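Local atomic coordinates of B-agarase (Agarivorans gilvus, PDB entry 5Z6P), a protein that probably breaks down agarose as a family 50 glycoside hydrolase, with a carbohydrate-binding-like domain joined to its catalytic barrel. Residues A[667-672]-A[697-702]; A[191-196]-A[644-649]. All coordinates share one frame; numbering follows the deposited sequence.

Contact 1 (A[667-672]-A[697-702]); sequences GEFHFG and ERYMQT
Phe669 and Tyr699 mark where the two backbones come nearest, their CA atoms 8.6 Å apart. The first lies in extended chain just past the weakly bonded end of a strand, the second on helix 689-704, of which 697-702 is a part. The gap between the backbones is filled by two rings lying almost flat on one another: the centroids of Phe669 and Tyr699 are 3.9 Å apart and the planes are 8° from parallel, an offset stack. Phe669 CB lies over the phenol ring, 3.4 Å from Tyr699 CZ, and chi1 of 71° swings the benzyl ring so that CD2 comes over the middle of that ring. The Tyr699 hydroxyl carries on past the stack and bonds to the backbone oxygen of Tyr644.

This packs the chain just past a strand end against a helix, consistent with the (beta/alpha)8 barrel expected for a family 50 glycoside hydrolase. Strand 664-668 leads through a long loop into helix 689-704, which returns the chain to the parallel neighbour strand 709-714, making a beta-alpha-beta crossover; Ala712 of that strand touches both Phe669 and Met700.

Two further side chains frame the stack. Phe671 turns its ring edge to the root of the tyrosine, with CE2 3.7 Å from Tyr699 CB. Met700, bent at both chi2 and chi3, brings its sulfur to the far end of the Phe669 ring: SD is 3.8 Å from Phe669 CZ, and its line to the ring centroid is 55° off the normal, an oblique Met-aromatic contact. Val754 of helix 745-762 packs against Met700 as well.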
loop_
_atom_site.group_PDB
_atom_site.type_symbol
_atom_site.label_atom_id
_atom_site.label_comp_id
_atom_site.label_asym_id
_atom_site.label_seq_id
_atom_site.Cartn_x
_atom_site.Cartn_y
_atom_site.Cartn_z
ATOM N N GLY A 667 9.364 -2.755 1.924
ATOM C CA GLY A 667 8.526 -3.223 3.016
ATOM C C GLY A 667 7.196 -3.824 2.585
ATOM O O GLY A 667 6.650 -4.665 3.277
ATOM N N GLU A 668 6.690 -3.375 1.441
ATOM C CA GLU A 668 5.383 -3.744 0.930
ATOM C C GLU A 668 5.309 -3.589 -0.584
ATOM O O GLU A 668 5.821 -2.627 -1.141
ATOM C CB GLU A 668 4.285 -2.878 1.547
ATOM C CG GLU A 668 4.097 -3.023 3.045
ATOM C CD GLU A 668 3.138 -1.999 3.613
ATOM O OE1 GLU A 668 2.272 -1.526 2.868
ATOM O OE2 GLU A 668 3.277 -1.662 4.795
ATOM N N PHE A 669 4.630 -4.540 -1.222
ATOM C CA PHE A 669 4.189 -4.436 -2.613
ATOM C C PHE A 669 3.149 -5.525 -2.831
ATOM O O PHE A 669 3.107 -6.494 -2.080
ATOM C CB PHE A 669 5.347 -4.593 -3.612
ATOM C CG PHE A 669 5.894 -5.987 -3.715
ATOM C CD1 PHE A 669 6.760 -6.484 -2.762
ATOM C CD2 PHE A 669 5.579 -6.788 -4.801
ATOM C CE1 PHE A 669 7.275 -7.769 -2.863
ATOM C CE2 PHE A 669 6.080 -8.072 -4.921
ATOM C CZ PHE A 669 6.930 -8.572 -3.953
ATOM N N HIS A 670 2.321 -5.382 -3.854
ATOM C CA HIS A 670 1.449 -6.498 -4.191
ATOM C C HIS A 670 0.868 -6.447 -5.579
ATOM O O HIS A 670 1.025 -5.472 -6.312
ATOM C CB HIS A 670 0.308 -6.638 -3.151
ATOM C CG HIS A 670 -0.673 -5.503 -3.122
ATOM N ND1 HIS A 670 -1.208 -5.021 -1.946
ATOM C CD2 HIS A 670 -1.251 -4.793 -4.115
ATOM C CE1 HIS A 670 -2.057 -4.047 -2.220
ATOM N NE2 HIS A 670 -2.111 -3.897 -3.529
ATOM N N PHE A 671 0.174 -7.529 -5.908
ATOM C CA PHE A 671 -0.572 -7.645 -7.144
ATOM C C PHE A 671 -1.907 -8.372 -6.898
ATOM O O PHE A 671 -1.931 -9.436 -6.293
ATOM C CB PHE A 671 0.278 -8.381 -8.189
ATOM C CG PHE A 671 1.547 -7.668 -8.517
ATOM C CD1 PHE A 671 1.535 -6.559 -9.334
ATOM C CD2 PHE A 671 2.754 -8.079 -7.972
ATOM C CE1 PHE A 671 2.705 -5.896 -9.617
ATOM C CE2 PHE A 671 3.917 -7.411 -8.259
ATOM C CZ PHE A 671 3.893 -6.325 -9.079
ATOM N N GLY A 672 -3.006 -7.769 -7.339
ATOM C CA GLY A 672 -4.302 -8.407 -7.262
ATOM C C GLY A 672 -5.073 -8.523 -8.568
ATOM O O GLY A 672 -4.712 -7.923 -9.582
ATOM N N GLU A 697 6.829 -12.036 -10.004
ATOM C CA GLU A 697 8.171 -12.385 -10.426
ATOM C C GLU A 697 8.866 -11.192 -11.057
ATOM O O GLU A 697 10.017 -10.926 -10.748
ATOM C CB GLU A 697 8.152 -13.568 -11.408
ATOM C CG GLU A 697 9.522 -13.977 -11.854
ATOM C CD GLU A 697 9.559 -15.369 -12.452
ATOM O OE1 GLU A 697 8.523 -15.823 -12.973
ATOM O OE2 GLU A 697 10.629 -16.002 -12.380
ATOM N N ARG A 698 8.167 -10.476 -11.930
ATOM C CA ARG A 698 8.739 -9.313 -12.588
ATOM C C ARG A 698 9.175 -8.252 -11.568
ATOM O O ARG A 698 10.253 -7.672 -11.685
ATOM C CB ARG A 698 7.750 -8.708 -13.579
ATOM C CG ARG A 698 7.649 -9.449 -14.915
ATOM C CD ARG A 698 6.740 -8.679 -15.883
ATOM N NE ARG A 698 5.728 -9.557 -16.445
ATOM C CZ ARG A 698 4.452 -9.241 -16.591
ATOM N NH1 ARG A 698 4.006 -8.046 -16.234
ATOM N NH2 ARG A 698 3.625 -10.125 -17.100
ATOM N N TYR A 699 8.334 -8.010 -10.571
ATOM C CA TYR A 699 8.690 -7.099 -9.490
ATOM C C TYR A 699 9.968 -7.568 -8.841
ATOM O O TYR A 699 10.914 -6.811 -8.739
ATOM C CB TYR A 699 7.575 -6.995 -8.440
ATOM C CG TYR A 699 7.773 -5.872 -7.404
ATOM C CD1 TYR A 699 8.705 -5.980 -6.376
ATOM C CD2 TYR A 699 6.997 -4.721 -7.453
ATOM C CE1 TYR A 699 8.858 -4.943 -5.414
ATOM C CE2 TYR A 699 7.157 -3.684 -6.512
ATOM C CZ TYR A 699 8.075 -3.800 -5.506
ATOM O OH TYR A 699 8.190 -2.765 -4.598
ATOM N N MET A 700 10.016 -8.821 -8.425
ATOM C CA MET A 700 11.154 -9.285 -7.650
ATOM C C MET A 700 12.488 -9.244 -8.388
ATOM O O MET A 700 13.512 -8.964 -7.768
ATOM C CB MET A 700 10.904 -10.683 -7.136
ATOM C CG MET A 700 9.913 -10.703 -5.996
ATOM S SD MET A 700 10.454 -9.651 -4.648
ATOM C CE MET A 700 11.969 -10.495 -4.207
ATOM N N GLN A 701 12.478 -9.514 -9.693
ATOM C CA GLN A 701 13.703 -9.529 -10.491
ATOM C C GLN A 701 14.375 -8.179 -10.382
ATOM O O GLN A 701 15.587 -8.039 -10.245
ATOM C CB GLN A 701 13.389 -9.830 -11.961
ATOM C CG GLN A 701 12.841 -11.203 -12.235
ATOM C CD GLN A 701 12.431 -11.398 -13.689
ATOM O OE1 GLN A 701 12.103 -10.445 -14.390
ATOM N NE2 GLN A 701 12.431 -12.646 -14.138
ATOM N N THR A 702 13.511 -7.188 -10.455
ATOM C CA THR A 702 13.833 -5.797 -10.392
ATOM C C THR A 702 14.519 -5.392 -9.060
ATOM O O THR A 702 15.423 -4.539 -9.027
ATOM C CB THR A 702 12.519 -5.052 -10.675
ATOM O OG1 THR A 702 12.557 -4.387 -11.946
ATOM C CG2 THR A 702 12.115 -4.222 -9.588
#

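Contact 2 (A[191-196]-A[644-649]); sequences SIHGSL and YYKEGL
Lys646 and His193 meet end to edge: the ammonium NZ comes up close to the imidazole plane, 15° out of it, and gives a 2.9 Å hydrogen bond to His193 NE2. The other ring nitrogen, ND1, makes a weak bond to Ser191 OG, so both nitrogens have a partner, the second a weak one, which would help to set the ring's rotation. Lys646 CG lies over one face of the Tyr644 ring, toward its rim; the bend at chi2 (-70°) then sends CD past Gly194 CA at 4.1 Å and the amine on to the histidine.

Glu647 takes a different course. Its chain runs extended beyond CG alongside the backbone of 194-196, and its carboxylate is met twice on one face. Ser195 OG reaches Glu647 OE1 at 2.8 Å and the amide N of Leu196 reaches the same oxygen at 3.1 Å, both from well above the carboxylate plane. The two bonds together would be expected to favour the charged form. Ser195 OG also hydrogen-bonds to His199 NE2 and to the backbone oxygen of Leu197. At the root of the glutamate, Glu647 N bonds to Gly194 O at 3.0 Å.

Leu196 lies across the next peptide: CD1 is 3.3 Å from Glu647 O, and CD2 faces Gly648 CA at 4.0 Å. The same side chain touches Arg698 and Thr702 of helix 689-704. These bonds and the leucine make up part of the interface between two domains, joining the end of strand 185-193 in the agarase CBM-like domain to the loop that follows barrel strand 640-643.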
loop_
_atom_site.group_PDB
_atom_site.type_symbol
_atom_site.label_atom_id
_atom_site.label_comp_id
_atom_site.label_asym_id
_atom_site.label_seq_id
_atom_site.Cartn_x
_atom_site.Cartn_y
_atom_site.Cartn_z
ATOM N N SER A 191 -3.834 7.510 -17.762
ATOM C CA SER A 191 -2.469 7.394 -17.272
ATOM C C SER A 191 -2.042 5.939 -17.167
ATOM O O SER A 191 -2.772 5.083 -16.649
ATOM C CB SER A 191 -2.336 8.089 -15.898
ATOM O OG SER A 191 -1.183 7.659 -15.189
ATOM N N ILE A 192 -0.863 5.665 -17.697
ATOM C CA ILE A 192 -0.218 4.383 -17.540
ATOM C C ILE A 192 1.136 4.686 -16.929
ATOM O O ILE A 192 1.967 5.363 -17.548
ATOM C CB ILE A 192 -0.094 3.635 -18.887
ATOM C CG1 ILE A 192 -1.480 3.257 -19.405
ATOM C CG2 ILE A 192 0.764 2.397 -18.753
ATOM C CD1 ILE A 192 -1.480 2.838 -20.857
ATOM N N HIS A 193 1.348 4.238 -15.697
ATOM C CA HIS A 193 2.571 4.605 -15.002
ATOM C C HIS A 193 3.074 3.508 -14.084
ATOM O O HIS A 193 2.356 2.567 -13.775
ATOM C CB HIS A 193 2.367 5.906 -14.213
ATOM C CG HIS A 193 1.633 5.729 -12.923
ATOM N ND1 HIS A 193 0.257 5.725 -12.847
ATOM C CD2 HIS A 193 2.082 5.553 -11.658
ATOM C CE1 HIS A 193 -0.109 5.553 -11.588
ATOM N NE2 HIS A 193 0.980 5.452 -10.845
ATOM N N GLY A 194 4.333 3.633 -13.684
ATOM C CA GLY A 194 4.968 2.687 -12.793
ATOM C C GLY A 194 5.071 1.286 -13.376
ATOM O O GLY A 194 5.084 0.298 -12.648
ATOM N N SER A 195 5.137 1.195 -14.693
ATOM C CA SER A 195 5.114 -0.106 -15.333
ATOM C C SER A 195 6.516 -0.590 -15.695
ATOM O O SER A 195 7.417 0.215 -15.883
ATOM C CB SER A 195 4.245 -0.058 -16.578
ATOM O OG SER A 195 4.024 -1.358 -17.066
ATOM N N LEU A 196 6.694 -1.907 -15.793
ATOM C CA LEU A 196 7.977 -2.461 -16.228
ATOM C C LEU A 196 7.986 -2.735 -17.728
ATOM O O LEU A 196 8.991 -3.178 -18.286
ATOM C CB LEU A 196 8.299 -3.748 -15.482
ATOM C CG LEU A 196 8.522 -3.636 -13.976
ATOM C CD1 LEU A 196 8.893 -4.993 -13.481
ATOM C CD2 LEU A 196 9.619 -2.627 -13.666
ATOM N N TYR A 644 6.435 0.191 -1.776
ATOM C CA TYR A 644 6.368 0.599 -3.169
ATOM C C TYR A 644 5.447 -0.264 -4.000
ATOM O O TYR A 644 5.813 -1.339 -4.462
ATOM C CB TYR A 644 7.764 0.622 -3.788
ATOM C CG TYR A 644 7.870 1.528 -4.981
ATOM C CD1 TYR A 644 7.727 2.899 -4.842
ATOM C CD2 TYR A 644 8.118 1.019 -6.258
ATOM C CE1 TYR A 644 7.805 3.732 -5.920
ATOM C CE2 TYR A 644 8.207 1.854 -7.354
ATOM C CZ TYR A 644 8.056 3.212 -7.174
ATOM O OH TYR A 644 8.135 4.070 -8.234
ATOM N N TYR A 645 4.245 0.268 -4.187
ATOM C CA TYR A 645 3.164 -0.397 -4.888
ATOM C C TYR A 645 3.164 0.029 -6.346
ATOM O O TYR A 645 2.363 0.857 -6.759
ATOM C CB TYR A 645 1.835 -0.074 -4.219
ATOM C CG TYR A 645 1.661 -0.735 -2.863
ATOM C CD1 TYR A 645 1.286 -2.071 -2.770
ATOM C CD2 TYR A 645 1.879 -0.035 -1.683
ATOM C CE1 TYR A 645 1.109 -2.689 -1.542
ATOM C CE2 TYR A 645 1.718 -0.642 -0.460
ATOM C CZ TYR A 645 1.321 -1.974 -0.391
ATOM O OH TYR A 645 1.144 -2.591 0.823
ATOM N N LYS A 646 4.109 -0.521 -7.107
ATOM C CA LYS A 646 4.177 -0.319 -8.546
ATOM C C LYS A 646 4.577 -1.664 -9.141
ATOM O O LYS A 646 4.709 -2.642 -8.416
ATOM C CB LYS A 646 5.178 0.787 -8.917
ATOM C CG LYS A 646 4.904 2.166 -8.293
ATOM C CD LYS A 646 3.673 2.838 -8.870
ATOM C CE LYS A 646 3.113 3.891 -7.911
ATOM N NZ LYS A 646 1.753 4.362 -8.305
ATOM N N GLU A 647 4.787 -1.719 -10.447
ATOM C CA GLU A 647 5.111 -2.986 -11.080
ATOM C C GLU A 647 6.533 -3.444 -10.760
ATOM O O GLU A 647 6.860 -4.613 -10.940
ATOM C CB GLU A 647 4.889 -2.890 -12.585
ATOM C CG GLU A 647 3.428 -2.653 -12.974
ATOM C CD GLU A 647 3.162 -2.816 -14.456
ATOM O OE1 GLU A 647 4.008 -3.389 -15.158
ATOM O OE2 GLU A 647 2.089 -2.381 -14.916
ATOM N N GLY A 648 7.363 -2.521 -10.269
ATOM C CA GLY A 648 8.708 -2.826 -9.810
ATOM C C GLY A 648 9.507 -1.541 -9.607
ATOM O O GLY A 648 8.953 -0.442 -9.710
ATOM N N LEU A 649 10.802 -1.680 -9.325
ATOM C CA LEU A 649 11.683 -0.539 -9.076
ATOM C C LEU A 649 12.077 0.134 -10.385
ATOM O O LEU A 649 13.206 -0.004 -10.866
ATOM C CB LEU A 649 12.937 -0.972 -8.296
ATOM C CG LEU A 649 12.673 -1.742 -7.002
ATOM C CD1 LEU A 649 13.975 -2.079 -6.268
ATOM C CD2 LEU A 649 11.734 -0.951 -6.098
#

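In the fold
From the N terminus, the chain first builds the CBM-like domain and leaves strand 185-193 through 191-196. After strand 199-210 it passes into the barrel domain, and 644-649 comes back to that point, so contact 2 closes a loop of almost 450 residues between two domains. Contact 1 opens only afterwards, at 667-672, and closes 25 residues on at helix 689-704; the two lie in series, neither nested nor crossed. Their centres are about 10 Å apart and they are in touch: Glu668 OE1 lies 2.6 Å from Tyr645 OH, a probable hydrogen bond. The loop after strand 640-643 is thus shared, facing the CBM-like domain and the neighbouring barrel strand and helix.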